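Local coordinates for transmembrane protein (PDB 3PAM) that probably binds peptides as part of the solute-binding component of a bacterial ABC-type oligopeptide transport system, at residues Phe10-Thr15 / Arg21-Leu26. Residues are numbered along the deposited sequence; the frame is centred on the assembly and turned at random.
Sequences FNTRRT and RVRQAL
Phe10 lays one face of its ring on the aliphatic part of Arg23. The Arg23 CB sits 3.7 Å from the centroid of the Phe10 ring, 19° off its normal, which makes a CH-pi contact. Further along the side chain, Arg23 CD comes 3.6 Å from Phe10 CG. Leu26, one turn later, meets the ring at its edge, near the plane, with its CB 3.8 Å from Phe10 CZ. A second aromatic, Phe17, packs edge-to-face with Phe10.

The Arg23 side chain bends at chi3 (-57°) while still against the ring, which turns its guanidinium away toward Thr12; the ring and guanidinium planes are 55° apart. Arg23 NH1 lies 3.0 Å from Thr12 OG1, but the angle is too poor for a hydrogen bond. Backbone carbonyls hold this buried group instead: Gly249 O accepts from Arg23 NH2 and Phe17 O from Arg23 NH1.

Beyond Phe10 the chain folds into a type I turn, Asn11 to Arg14, closed by Arg14 N to Asn11 O (3.1 Å). Asn11 OD1 accepts from Arg13 N (3.3 Å), an Asx turn, and from Arg13 NH1 (2.9 Å). The two donors approach from opposite faces of the amide. Asn11 ND2 is tied to Tyr177 O.

The end of strand 5-10, inside the mixed sheet, thus packs against helix 20-29, which follows it through a short loop that opens with the type I turn, within the family 5 solute-binding protein fold.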
loop_
_atom_site.group_PDB
_atom_site.type_symbol
_atom_site.label_atom_id
_atom_site.label_comp_id
_atom_site.label_asym_id
_atom_site.label_seq_id
_atom_site.Cartn_x
_atom_site.Cartn_y
_atom_site.Cartn_z
ATOM N N PHE A 10 0.562 5.267 2.283
ATOM C CA PHE A 10 1.836 5.982 2.415
ATOM C C PHE A 10 1.753 7.250 1.621
ATOM O O PHE A 10 1.573 7.207 0.418
ATOM C CB PHE A 10 2.979 5.156 1.815
ATOM C CG PHE A 10 3.339 3.952 2.616
ATOM C CD1 PHE A 10 4.065 4.088 3.800
ATOM C CD2 PHE A 10 2.973 2.684 2.193
ATOM C CE1 PHE A 10 4.387 2.996 4.555
ATOM C CE2 PHE A 10 3.311 1.555 2.962
ATOM C CZ PHE A 10 4.008 1.725 4.148
ATOM N N ASN A 11 1.889 8.394 2.271
ATOM C CA ASN A 11 2.109 9.583 1.495
ATOM C C ASN A 11 3.532 9.603 0.969
ATOM O O ASN A 11 4.460 10.060 1.630
ATOM C CB ASN A 11 1.793 10.845 2.251
ATOM C CG ASN A 11 1.821 12.046 1.352
ATOM O OD1 ASN A 11 1.986 11.910 0.143
ATOM N ND2 ASN A 11 1.671 13.223 1.923
ATOM N N THR A 12 3.667 9.103 -0.244
ATOM C CA THR A 12 4.939 8.894 -0.943
ATOM C C THR A 12 5.669 10.198 -1.285
ATOM O O THR A 12 6.831 10.174 -1.688
ATOM C CB THR A 12 4.622 8.039 -2.178
ATOM O OG1 THR A 12 5.035 6.690 -1.945
ATOM C CG2 THR A 12 5.192 8.559 -3.428
ATOM N N ARG A 13 4.986 11.334 -1.102
ATOM C CA ARG A 13 5.574 12.661 -1.321
ATOM C C ARG A 13 6.585 13.006 -0.240
ATOM O O ARG A 13 7.473 13.842 -0.453
ATOM C CB ARG A 13 4.493 13.753 -1.265
ATOM C CG ARG A 13 3.625 13.868 -2.472
ATOM C CD ARG A 13 2.272 14.376 -2.057
ATOM N NE ARG A 13 1.304 14.172 -3.119
ATOM C CZ ARG A 13 0.328 13.278 -3.092
ATOM N NH1 ARG A 13 0.159 12.495 -2.031
ATOM N NH2 ARG A 13 -0.498 13.183 -4.126
ATOM N N ARG A 14 6.396 12.426 0.941
ATOM C CA ARG A 14 7.299 12.685 2.069
ATOM C C ARG A 14 8.508 11.754 2.015
ATOM O O ARG A 14 8.377 10.580 1.683
ATOM C CB ARG A 14 6.557 12.521 3.392
ATOM C CG ARG A 14 5.175 13.193 3.432
ATOM C CD ARG A 14 5.132 14.457 4.259
ATOM N NE ARG A 14 4.007 15.316 3.867
ATOM C CZ ARG A 14 3.231 15.988 4.721
ATOM N NH1 ARG A 14 3.433 15.902 6.026
ATOM N NH2 ARG A 14 2.230 16.724 4.280
ATOM N N THR A 15 9.676 12.291 2.362
ATOM C CA THR A 15 10.941 11.575 2.192
ATOM C C THR A 15 11.038 10.212 2.869
ATOM O O THR A 15 11.578 9.289 2.297
ATOM C CB THR A 15 12.160 12.439 2.566
ATOM O OG1 THR A 15 11.978 13.005 3.871
ATOM C CG2 THR A 15 12.348 13.543 1.529
ATOM N N ARG A 21 11.226 -0.282 -0.812
ATOM C CA ARG A 21 11.618 -1.280 0.187
ATOM C C ARG A 21 11.157 -0.915 1.575
ATOM O O ARG A 21 10.808 -1.791 2.361
ATOM C CB ARG A 21 13.131 -1.484 0.226
ATOM C CG ARG A 21 13.739 -2.047 -1.038
ATOM C CD ARG A 21 14.553 -0.981 -1.697
ATOM N NE ARG A 21 15.970 -1.239 -1.596
ATOM C CZ ARG A 21 16.928 -0.317 -1.678
ATOM N NH1 ARG A 21 16.631 0.970 -1.811
ATOM N NH2 ARG A 21 18.198 -0.695 -1.610
ATOM N N VAL A 22 11.167 0.380 1.874
ATOM C CA VAL A 22 10.692 0.909 3.148
ATOM C C VAL A 22 9.192 0.674 3.340
ATOM O O VAL A 22 8.743 0.157 4.378
ATOM C CB VAL A 22 10.932 2.417 3.240
ATOM C CG1 VAL A 22 10.284 2.986 4.502
ATOM C CG2 VAL A 22 12.422 2.731 3.184
ATOM N N ARG A 23 8.419 1.078 2.344
ATOM C CA ARG A 23 6.969 0.831 2.359
ATOM C C ARG A 23 6.739 -0.691 2.407
ATOM O O ARG A 23 5.862 -1.177 3.116
ATOM C CB ARG A 23 6.312 1.467 1.140
ATOM C CG ARG A 23 6.597 2.968 1.015
ATOM C CD ARG A 23 5.700 3.613 -0.025
ATOM N NE ARG A 23 5.834 2.992 -1.341
ATOM C CZ ARG A 23 6.560 3.495 -2.339
ATOM N NH1 ARG A 23 7.217 4.645 -2.181
ATOM N NH2 ARG A 23 6.620 2.855 -3.502
ATOM N N GLN A 24 7.576 -1.443 1.697
ATOM C CA GLN A 24 7.463 -2.891 1.737
ATOM C C GLN A 24 7.720 -3.417 3.162
ATOM O O GLN A 24 6.964 -4.241 3.675
ATOM C CB GLN A 24 8.424 -3.494 0.736
ATOM C CG GLN A 24 8.014 -4.830 0.195
ATOM C CD GLN A 24 9.189 -5.534 -0.476
ATOM O OE1 GLN A 24 10.125 -4.877 -0.928
ATOM N NE2 GLN A 24 9.142 -6.863 -0.547
ATOM N N ALA A 25 8.752 -2.883 3.813
ATOM C CA ALA A 25 9.074 -3.254 5.201
ATOM C C ALA A 25 7.947 -2.915 6.172
ATOM O O ALA A 25 7.579 -3.749 6.992
ATOM C CB ALA A 25 10.353 -2.585 5.639
ATOM N N LEU A 26 7.409 -1.689 6.094
ATOM C CA LEU A 26 6.372 -1.276 7.041
ATOM C C LEU A 26 5.104 -2.096 6.855
ATOM O O LEU A 26 4.420 -2.417 7.834
ATOM C CB LEU A 26 6.043 0.223 6.938
ATOM C CG LEU A 26 7.104 1.262 7.326
ATOM C CD1 LEU A 26 6.499 2.403 8.088
ATOM C CD2 LEU A 26 8.253 0.701 8.109
#